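PDB 3C5M: oligogalacturonate lyase from Vibrio parahaemolyticus RIMD 2210633, which probably cleaves short oligogalacturonides released from pectin by a lyase (elimination) reaction, with a bound manganese ion in its seven-bladed beta-propeller. Local coordinates for residues 43-48 and 90-95; 148-153 and 159-164; 252-257 and 274-279. One frame throughout, in Å; residues are numbered along the deposited sequence.

Contact 1: residues 43-48 and 90-95; sequences FTQDGK and TDERAF
The carboxylate of Glu-92 reaches across to the turn at Thr-44 and Gln-45, and its two oxygens do different work. OE2 accepts the backbone N of Gln-45 through its syn lone pair (2.6 Å from N of Gln-45 to OE2 of Glu-92, N-H...O angle 156°). The same OE2 makes a salt bridge with Lys-41, so an amide and a cation grip one oxygen. OE1 instead lies against the aliphatic part of Thr-44, 3.2 Å from its CB and 3.5 Å from its CG2. Glutamate suits the place because its chain runs extended beyond CG (chi2 -163°), long enough to span the gap between the loops.

This tight part is backed by the type I turn from Thr-44 to Gly-47. The short side chain of Asp-46 sets OD1 where it can accept from both OG1 of Thr-44, at 2.8 Å, and the backbone N of Lys-48, at 2.7 Å, the latter an Asx turn. Gly-47 closes the turn through its N, bonded to O of Thr-44, and, having no side chain, readily takes the positive phi with which the chain leaves it. Thr-44 is thus held with its methyl beside Glu-92.

The solvent side is looser. The stem of Gln-45, bent at chi2, still touches OE2 of Glu-92 through CG, but its exposed amide end stands farther off, NE2 of Gln-45 being 3.7 Å from OE2 of Glu-92. Asp-46, also exposed, makes no close contact with Glu-92.

Both loops lead into the second strand of a propeller sheet, 49-54 and 94-99, in neighbouring blades. Phe-43 packs on Leu-50 and Phe-95 on Leu-51, both of strand 49-54, so Phe-95 bridges the two blades.

Contact 2: residues 148-153 and 159-164; sequences DWQPLT and AEFYHT
Phe-161 and Gln-150 join a loop to the short helix 155-163 that follows it, an excursion between strands 138-145 and 168-174, the second and third strands of one propeller blade.

Apolar contact comes first. Leu-152, the centre of an inverse gamma turn, sets CD2 3.6 Å from CB of Phe-161, the two side chains crossing at about a right angle. Phe-161 has CG anti to the backbone N (chi1 -178°), which carries the ring off the helix and in under the loop. Phenylalanine suits the place because its apolar ring fills the buried side between loop and helix, while its C-H edge tolerates two oxygens. Trp-189 meets this ring edge-to-face and also touches Leu-152, while Pro-166 packs on it as well.

Next are those oxygens at the ring's rim. The carbonyl O of Asp-148 and OE1 of Gln-150 both lie near the ring plane, where the slightly positive C-H edge can receive them. The amide plane of Gln-150 is turned 39° from the ring, and its CB rests 3.7 Å from CD1 of Phe-161, so the aliphatic stem runs past the rim at CD1 while the polar end goes on toward the helix. OE1 of Gln-150 also comes within 4.0 Å of CG2 of Thr-164.

Polar pairing is slight. Asp-148 sends OD2 to the backbone N of Thr-167, tying the loop's start to the chain beyond the helix. Across the contact, the extended chain of Gln-150 offers NE2 to OE1 of Glu-160, a weak hydrogen bond of 3.5 Å with an N-H...O angle of 147°.

Contact 3: residues 252-257 and 274-279; sequences MAYVSY and LENEEV
Tyr-254 brings the hydroxyl end of its ring up against the side chain of Asn-276, and this one pair makes up the whole contact between the two strands. The phenol oxygen OH of Tyr-254 sits 3.7 Å from CB and 3.6 Å from CG of Asn-276. The asparagine's terminal group meets the ring at its edge, near the ring plane, by CE1 and OH. Ring and amide planes are steeply inclined, 72° apart, and the two side chains cross at about a right angle.

Torsions explain the meeting. In Tyr-254 chi1 is 64°, which places CG in the crowded position between the backbone N and the carbonyl carbon; from there the long ring leans across the face of the sheet toward the outer strand. Asn-276 needs no such reach, because its CB already points toward the tyrosine and a short amide fills the remaining distance. Each residue type suits its place: tyrosine bridges the width of an intervening strand with a rigid ring while keeping a polar tip, and asparagine gives that tip a compact polar neighbour.

The tyrosine is buried, and its hydroxyl is hydrogen-bonded to NZ of Lys-232, in the linker that enters this blade; Asn-276 also touches Lys-232, along with Ile-231.

Strand 264-269 separates the two in the four-stranded antiparallel sheet: Tyr-254 pairs through its backbone with Tyr-267, and Asn-276 packs on Ala-269. Toward strand 238-245 Tyr-254 touches Cys-240; its side chain also meets Met-218, just before strand 219-222 of the preceding blade.

From the N terminus the three contacts follow in series, none nested in or crossing another. Contact 1 closes a span of 41 residues and ties two successive blades together, joining the loops that precede strands 49-54 and 94-99. Contact 2 closes a much shorter loop inside one later blade, folding the chain after strand 138-145 onto the helix 155-163. Contact 3 spans the second and outermost strands of another blade, bridging over strand 264-269. Contacts 1 and 2 lie on opposite sides of the chain's centre, their centres 38 Å apart; contact 3 is about 30 Å from contact 1 and 29 Å from contact 2, centre to centre. Together they sample different sectors of the propeller ring.

Contact 1: residues 43-48 and 90-95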
loop_
_atom_site.group_PDB
_atom_site.type_symbol
_atom_site.label_atom_id
_atom_site.label_comp_id
_atom_site.label_asym_id
_atom_site.label_seq_id
_atom_site.Cartn_x
_atom_site.Cartn_y
_atom_site.Cartn_z
ATOM N N PHE A 43 9.848 -5.902 -3.698
ATOM C CA PHE A 43 10.677 -7.099 -3.812
ATOM C C PHE A 43 10.926 -7.417 -5.263
ATOM O O PHE A 43 10.021 -7.263 -6.079
ATOM C CB PHE A 43 9.948 -8.303 -3.203
ATOM C CG PHE A 43 10.227 -8.516 -1.759
ATOM C CD1 PHE A 43 11.449 -9.026 -1.359
ATOM C CD2 PHE A 43 9.278 -8.205 -0.799
ATOM C CE1 PHE A 43 11.735 -9.227 -0.021
ATOM C CE2 PHE A 43 9.551 -8.400 0.548
ATOM C CZ PHE A 43 10.786 -8.913 0.936
ATOM N N THR A 44 12.132 -7.862 -5.596
ATOM C CA THR A 44 12.413 -8.251 -6.980
ATOM C C THR A 44 11.934 -9.691 -7.110
ATOM O O THR A 44 11.879 -10.405 -6.117
ATOM C CB THR A 44 13.896 -8.204 -7.297
ATOM O OG1 THR A 44 14.616 -8.845 -6.244
ATOM C CG2 THR A 44 14.358 -6.788 -7.442
ATOM N N GLN A 45 11.585 -10.125 -8.314
ATOM C CA GLN A 45 11.073 -11.483 -8.516
ATOM C C GLN A 45 11.885 -12.584 -7.878
ATOM O O GLN A 45 11.321 -13.519 -7.333
ATOM C CB GLN A 45 10.924 -11.771 -10.009
ATOM C CG GLN A 45 9.927 -10.866 -10.701
ATOM C CD GLN A 45 8.583 -10.837 -9.975
ATOM O OE1 GLN A 45 7.880 -11.847 -9.903
ATOM N NE2 GLN A 45 8.230 -9.673 -9.427
ATOM N N ASP A 46 13.208 -12.480 -7.957
ATOM C CA ASP A 46 14.084 -13.491 -7.376
ATOM C C ASP A 46 14.058 -13.461 -5.850
ATOM O O ASP A 46 14.526 -14.389 -5.207
ATOM C CB ASP A 46 15.525 -13.309 -7.884
ATOM C CG ASP A 46 16.029 -11.882 -7.734
ATOM O OD1 ASP A 46 15.830 -11.282 -6.651
ATOM O OD2 ASP A 46 16.640 -11.363 -8.691
ATOM N N GLY A 47 13.506 -12.396 -5.277
ATOM C CA GLY A 47 13.436 -12.267 -3.832
ATOM C C GLY A 47 14.782 -11.994 -3.182
ATOM O O GLY A 47 14.996 -12.354 -2.025
ATOM N N LYS A 48 15.682 -11.341 -3.912
ATOM C CA LYS A 48 17.013 -11.057 -3.406
ATOM C C LYS A 48 17.238 -9.596 -3.052
ATOM O O LYS A 48 18.111 -9.275 -2.251
ATOM C CB LYS A 48 18.051 -11.484 -4.442
ATOM C CG LYS A 48 17.887 -12.928 -4.924
ATOM C CD LYS A 48 18.995 -13.296 -5.912
ATOM C CE LYS A 48 18.833 -14.693 -6.465
ATOM N NZ LYS A 48 19.993 -15.048 -7.328
ATOM N N THR A 90 8.666 -2.994 -13.221
ATOM C CA THR A 90 8.433 -4.377 -13.601
ATOM C C THR A 90 9.720 -5.020 -14.091
ATOM O O THR A 90 9.988 -6.185 -13.792
ATOM C CB THR A 90 7.376 -4.467 -14.708
ATOM O OG1 THR A 90 6.184 -3.802 -14.276
ATOM C CG2 THR A 90 7.057 -5.912 -15.039
ATOM N N ASP A 91 10.514 -4.254 -14.843
ATOM C CA ASP A 91 11.794 -4.727 -15.385
ATOM C C ASP A 91 12.850 -4.734 -14.295
ATOM O O ASP A 91 13.965 -5.184 -14.504
ATOM C CB ASP A 91 12.256 -3.839 -16.562
ATOM C CG ASP A 91 12.478 -2.376 -16.164
ATOM O OD1 ASP A 91 11.557 -1.753 -15.587
ATOM O OD2 ASP A 91 13.570 -1.841 -16.449
ATOM N N GLU A 92 12.483 -4.215 -13.132
ATOM C CA GLU A 92 13.376 -4.173 -11.981
ATOM C C GLU A 92 14.676 -3.434 -12.250
ATOM O O GLU A 92 15.694 -3.717 -11.634
ATOM C CB GLU A 92 13.671 -5.600 -11.495
ATOM C CG GLU A 92 12.400 -6.416 -11.383
ATOM C CD GLU A 92 12.533 -7.656 -10.545
ATOM O OE1 GLU A 92 13.646 -8.230 -10.498
ATOM O OE2 GLU A 92 11.506 -8.066 -9.954
ATOM N N ARG A 93 14.637 -2.466 -13.153
ATOM C CA ARG A 93 15.831 -1.706 -13.457
ATOM C C ARG A 93 15.724 -0.302 -12.881
ATOM O O ARG A 93 16.612 0.533 -13.054
ATOM C CB ARG A 93 16.048 -1.648 -14.965
ATOM C CG ARG A 93 16.258 -3.021 -15.591
ATOM C CD ARG A 93 16.827 -2.877 -16.976
ATOM N NE ARG A 93 18.139 -2.237 -16.918
ATOM C CZ ARG A 93 18.725 -1.630 -17.943
ATOM N NH1 ARG A 93 18.113 -1.573 -19.121
ATOM N NH2 ARG A 93 19.924 -1.081 -17.788
ATOM N N ALA A 94 14.633 -0.053 -12.175
ATOM C CA ALA A 94 14.423 1.250 -11.585
ATOM C C ALA A 94 13.245 1.237 -10.610
ATOM O O ALA A 94 12.451 0.288 -10.574
ATOM C CB ALA A 94 14.168 2.266 -12.697
ATOM N N PHE A 95 13.149 2.286 -9.797
ATOM C CA PHE A 95 12.021 2.410 -8.871
ATOM C C PHE A 95 11.536 3.846 -8.987
ATOM O O PHE A 95 12.270 4.703 -9.469
ATOM C CB PHE A 95 12.420 2.035 -7.418
ATOM C CG PHE A 95 12.887 3.191 -6.570
ATOM C CD1 PHE A 95 14.189 3.679 -6.683
ATOM C CD2 PHE A 95 12.021 3.790 -5.650
ATOM C CE1 PHE A 95 14.629 4.741 -5.892
ATOM C CE2 PHE A 95 12.450 4.859 -4.852
ATOM C CZ PHE A 95 13.759 5.336 -4.973
#

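Contact 2: residues 148-153 and 159-164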
loop_
_atom_site.group_PDB
_atom_site.type_symbol
_atom_site.label_atom_id
_atom_site.label_comp_id
_atom_site.label_asym_id
_atom_site.label_seq_id
_atom_site.Cartn_x
_atom_site.Cartn_y
_atom_site.Cartn_z
ATOM N N ASP A 148 -9.430 24.322 -3.699
ATOM C CA ASP A 148 -10.346 23.475 -2.945
ATOM C C ASP A 148 -9.662 22.681 -1.838
ATOM O O ASP A 148 -10.332 22.054 -1.019
ATOM C CB ASP A 148 -11.047 22.492 -3.886
ATOM C CG ASP A 148 -11.984 23.178 -4.866
ATOM O OD1 ASP A 148 -11.785 24.381 -5.158
ATOM O OD2 ASP A 148 -12.914 22.497 -5.359
ATOM N N TRP A 149 -8.336 22.706 -1.807
ATOM C CA TRP A 149 -7.593 21.948 -0.814
ATOM C C TRP A 149 -7.724 22.499 0.598
ATOM O O TRP A 149 -7.737 23.708 0.803
ATOM C CB TRP A 149 -6.115 21.889 -1.196
ATOM C CG TRP A 149 -5.347 20.892 -0.378
ATOM C CD1 TRP A 149 -5.373 19.531 -0.508
ATOM C CD2 TRP A 149 -4.488 21.170 0.738
ATOM N NE1 TRP A 149 -4.588 18.944 0.458
ATOM C CE2 TRP A 149 -4.034 19.927 1.236
ATOM C CE3 TRP A 149 -4.061 22.348 1.367
ATOM C CZ2 TRP A 149 -3.173 19.830 2.334
ATOM C CZ3 TRP A 149 -3.205 22.250 2.460
ATOM C CH2 TRP A 149 -2.773 21.000 2.931
ATOM N N GLN A 150 -7.820 21.599 1.569
ATOM C CA GLN A 150 -7.925 21.976 2.974
ATOM C C GLN A 150 -7.109 20.995 3.807
ATOM O O GLN A 150 -7.198 19.784 3.625
ATOM C CB GLN A 150 -9.378 21.940 3.446
ATOM C CG GLN A 150 -10.315 22.897 2.732
ATOM C CD GLN A 150 -11.694 22.942 3.378
ATOM O OE1 GLN A 150 -12.363 21.914 3.524
ATOM N NE2 GLN A 150 -12.126 24.137 3.765
ATOM N N PRO A 151 -6.306 21.510 4.743
ATOM C CA PRO A 151 -5.479 20.654 5.596
ATOM C C PRO A 151 -6.320 19.795 6.537
ATOM O O PRO A 151 -6.952 20.306 7.457
ATOM C CB PRO A 151 -4.611 21.660 6.342
ATOM C CG PRO A 151 -5.536 22.832 6.493
ATOM C CD PRO A 151 -6.155 22.927 5.115
ATOM N N LEU A 152 -6.329 18.490 6.295
ATOM C CA LEU A 152 -7.091 17.558 7.119
ATOM C C LEU A 152 -6.376 17.330 8.450
ATOM O O LEU A 152 -5.665 16.340 8.619
ATOM C CB LEU A 152 -7.246 16.222 6.390
ATOM C CG LEU A 152 -7.895 16.247 5.006
ATOM C CD1 LEU A 152 -7.754 14.887 4.344
ATOM C CD2 LEU A 152 -9.349 16.636 5.137
ATOM N N THR A 153 -6.574 18.251 9.387
ATOM C CA THR A 153 -5.959 18.176 10.712
ATOM C C THR A 153 -6.641 17.143 11.625
ATOM O O THR A 153 -5.999 16.213 12.128
ATOM C CB THR A 153 -5.993 19.567 11.404
ATOM O OG1 THR A 153 -5.172 20.486 10.672
ATOM C CG2 THR A 153 -5.495 19.475 12.839
ATOM N N ALA A 159 -14.615 15.197 7.690
ATOM C CA ALA A 159 -15.976 15.237 7.174
ATOM C C ALA A 159 -16.227 16.594 6.529
ATOM O O ALA A 159 -16.890 16.687 5.500
ATOM C CB ALA A 159 -16.969 14.988 8.291
ATOM N N GLU A 160 -15.680 17.643 7.136
ATOM C CA GLU A 160 -15.821 19.003 6.628
ATOM C C GLU A 160 -15.383 19.101 5.169
ATOM O O GLU A 160 -16.110 19.621 4.323
ATOM C CB GLU A 160 -14.989 19.959 7.497
ATOM C CG GLU A 160 -14.338 21.135 6.758
ATOM C CD GLU A 160 -15.346 22.112 6.170
ATOM O OE1 GLU A 160 -14.918 23.082 5.505
ATOM O OE2 GLU A 160 -16.563 21.911 6.374
ATOM N N PHE A 161 -14.188 18.598 4.882
ATOM C CA PHE A 161 -13.643 18.625 3.531
ATOM C C PHE A 161 -14.518 17.838 2.563
ATOM O O PHE A 161 -14.705 18.234 1.416
ATOM C CB PHE A 161 -12.242 18.032 3.519
ATOM C CG PHE A 161 -11.592 18.076 2.181
ATOM C CD1 PHE A 161 -11.189 19.294 1.633
ATOM C CD2 PHE A 161 -11.386 16.907 1.454
ATOM C CE1 PHE A 161 -10.582 19.351 0.370
ATOM C CE2 PHE A 161 -10.781 16.948 0.192
ATOM C CZ PHE A 161 -10.376 18.175 -0.354
ATOM N N TYR A 162 -15.051 16.718 3.031
ATOM C CA TYR A 162 -15.896 15.878 2.196
ATOM C C TYR A 162 -17.108 16.625 1.676
ATOM O O TYR A 162 -17.484 16.478 0.514
ATOM C CB TYR A 162 -16.359 14.655 2.979
ATOM C CG TYR A 162 -17.465 13.889 2.305
ATOM C CD1 TYR A 162 -18.801 14.141 2.603
ATOM C CD2 TYR A 162 -17.173 12.899 1.370
ATOM C CE1 TYR A 162 -19.821 13.414 1.987
ATOM C CE2 TYR A 162 -18.182 12.172 0.749
ATOM C CZ TYR A 162 -19.501 12.430 1.062
ATOM O OH TYR A 162 -20.487 11.684 0.458
ATOM N N HIS A 163 -17.714 17.420 2.549
ATOM C CA HIS A 163 -18.895 18.187 2.194
ATOM C C HIS A 163 -18.580 19.379 1.296
ATOM O O HIS A 163 -19.449 19.853 0.562
ATOM C CB HIS A 163 -19.613 18.669 3.460
ATOM C CG HIS A 163 -20.268 17.571 4.240
ATOM N ND1 HIS A 163 -21.201 16.721 3.685
ATOM C CD2 HIS A 163 -20.129 17.185 5.530
ATOM C CE1 HIS A 163 -21.606 15.858 4.599
ATOM N NE2 HIS A 163 -20.971 16.117 5.728
ATOM N N THR A 164 -17.342 19.859 1.340
ATOM C CA THR A 164 -16.967 21.000 0.515
ATOM C C THR A 164 -16.926 20.606 -0.961
ATOM O O THR A 164 -16.610 21.429 -1.823
ATOM C CB THR A 164 -15.585 21.586 0.947
ATOM O OG1 THR A 164 -15.495 22.954 0.525
ATOM C CG2 THR A 164 -14.439 20.812 0.317
#

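Contact 3: residues 252-257 and 274-279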
loop_
_atom_site.group_PDB
_atom_site.type_symbol
_atom_site.label_atom_id
_atom_site.label_comp_id
_atom_site.label_asym_id
_atom_site.label_seq_id
_atom_site.Cartn_x
_atom_site.Cartn_y
_atom_site.Cartn_z
HETATM N N MSE A 252 -11.112 -7.741 -7.669
HETATM C CA MSE A 252 -10.952 -6.616 -6.752
HETATM C C MSE A 252 -11.400 -7.101 -5.382
HETATM O O MSE A 252 -12.594 -7.227 -5.139
HETATM C CB MSE A 252 -11.841 -5.445 -7.177
HETATM C CG MSE A 252 -11.848 -4.252 -6.220
HETATM SE SE MSE A 252 -10.210 -3.219 -6.233
HETATM C CE MSE A 252 -10.653 -1.909 -7.603
ATOM N N ALA A 253 -10.452 -7.380 -4.493
ATOM C CA ALA A 253 -10.800 -7.844 -3.156
ATOM C C ALA A 253 -11.044 -6.683 -2.201
ATOM O O ALA A 253 -10.375 -5.650 -2.277
ATOM C CB ALA A 253 -9.701 -8.749 -2.602
ATOM N N TYR A 254 -12.017 -6.851 -1.308
ATOM C CA TYR A 254 -12.314 -5.833 -0.309
ATOM C C TYR A 254 -13.001 -6.425 0.923
ATOM O O TYR A 254 -13.265 -7.622 0.990
ATOM C CB TYR A 254 -13.170 -4.723 -0.910
ATOM C CG TYR A 254 -14.529 -5.177 -1.361
ATOM C CD1 TYR A 254 -14.711 -5.773 -2.610
ATOM C CD2 TYR A 254 -15.634 -5.060 -0.512
ATOM C CE1 TYR A 254 -15.962 -6.247 -3.000
ATOM C CE2 TYR A 254 -16.880 -5.531 -0.889
ATOM C CZ TYR A 254 -17.039 -6.125 -2.130
ATOM O OH TYR A 254 -18.274 -6.623 -2.474
ATOM N N VAL A 255 -13.273 -5.574 1.902
ATOM C CA VAL A 255 -13.914 -5.992 3.139
ATOM C C VAL A 255 -15.196 -5.208 3.373
ATOM O O VAL A 255 -15.226 -3.988 3.226
ATOM C CB VAL A 255 -12.987 -5.754 4.342
ATOM C CG1 VAL A 255 -13.690 -6.159 5.634
ATOM C CG2 VAL A 255 -11.696 -6.535 4.157
ATOM N N SER A 256 -16.258 -5.905 3.749
ATOM C CA SER A 256 -17.524 -5.240 4.005
ATOM C C SER A 256 -18.018 -5.542 5.410
ATOM O O SER A 256 -17.722 -6.603 5.966
ATOM C CB SER A 256 -18.574 -5.676 2.980
ATOM O OG SER A 256 -18.841 -7.061 3.077
ATOM N N TYR A 257 -18.763 -4.597 5.978
ATOM C CA TYR A 257 -19.321 -4.734 7.321
ATOM C C TYR A 257 -20.778 -4.310 7.316
ATOM O O TYR A 257 -21.115 -3.221 6.861
ATOM C CB TYR A 257 -18.536 -3.878 8.326
ATOM C CG TYR A 257 -19.045 -3.973 9.759
ATOM C CD1 TYR A 257 -20.105 -3.172 10.208
ATOM C CD2 TYR A 257 -18.492 -4.890 10.659
ATOM C CE1 TYR A 257 -20.602 -3.285 11.515
ATOM C CE2 TYR A 257 -18.984 -5.010 11.966
ATOM C CZ TYR A 257 -20.038 -4.206 12.384
ATOM O OH TYR A 257 -20.539 -4.341 13.662
ATOM N N LEU A 274 -18.356 -7.801 -13.183
ATOM C CA LEU A 274 -18.848 -6.888 -12.155
ATOM C C LEU A 274 -19.778 -7.598 -11.179
ATOM O O LEU A 274 -20.720 -7.010 -10.658
ATOM C CB LEU A 274 -19.559 -5.676 -12.770
ATOM C CG LEU A 274 -18.706 -4.450 -13.139
ATOM C CD1 LEU A 274 -17.805 -4.756 -14.333
ATOM C CD2 LEU A 274 -19.631 -3.277 -13.464
ATOM N N GLU A 275 -19.500 -8.869 -10.926
ATOM C CA GLU A 275 -20.306 -9.633 -9.998
ATOM C C GLU A 275 -19.483 -9.951 -8.756
ATOM O O GLU A 275 -18.419 -10.562 -8.843
ATOM C CB GLU A 275 -20.771 -10.923 -10.650
ATOM C CG GLU A 275 -19.665 -11.887 -10.940
ATOM C CD GLU A 275 -20.147 -13.309 -10.859
ATOM O OE1 GLU A 275 -20.979 -13.703 -11.701
ATOM O OE2 GLU A 275 -19.706 -14.025 -9.936
ATOM N N ASN A 276 -19.975 -9.532 -7.596
ATOM C CA ASN A 276 -19.259 -9.765 -6.348
ATOM C C ASN A 276 -19.642 -11.088 -5.696
ATOM O O ASN A 276 -20.709 -11.633 -5.955
ATOM C CB ASN A 276 -19.510 -8.606 -5.375
ATOM C CG ASN A 276 -19.100 -7.258 -5.954
ATOM O OD1 ASN A 276 -19.661 -6.796 -6.948
ATOM N ND2 ASN A 276 -18.116 -6.623 -5.334
ATOM N N GLU A 277 -18.756 -11.606 -4.857
ATOM C CA GLU A 277 -19.003 -12.862 -4.166
ATOM C C GLU A 277 -18.152 -12.979 -2.906
ATOM O O GLU A 277 -16.955 -12.686 -2.913
ATOM C CB GLU A 277 -18.725 -14.048 -5.092
ATOM C CG GLU A 277 -17.362 -14.014 -5.759
ATOM C CD GLU A 277 -17.064 -15.282 -6.536
ATOM O OE1 GLU A 277 -16.915 -16.348 -5.899
ATOM O OE2 GLU A 277 -16.985 -15.214 -7.782
ATOM N N GLU A 278 -18.788 -13.406 -1.823
ATOM C CA GLU A 278 -18.130 -13.574 -0.536
ATOM C C GLU A 278 -17.062 -14.666 -0.614
ATOM O O GLU A 278 -17.234 -15.662 -1.314
ATOM C CB GLU A 278 -19.182 -13.930 0.513
ATOM C CG GLU A 278 -18.662 -14.097 1.924
ATOM C CD GLU A 278 -19.756 -14.530 2.888
ATOM O OE1 GLU A 278 -20.771 -13.805 2.993
ATOM O OE2 GLU A 278 -19.598 -15.592 3.537
ATOM N N VAL A 279 -15.958 -14.465 0.102
ATOM C CA VAL A 279 -14.866 -15.431 0.119
ATOM C C VAL A 279 -14.667 -16.049 1.504
ATOM O O VAL A 279 -14.471 -17.259 1.624
ATOM C CB VAL A 279 -13.540 -14.793 -0.332
ATOM C CG1 VAL A 279 -13.206 -13.626 0.557
ATOM C CG2 VAL A 279 -12.422 -15.824 -0.285
#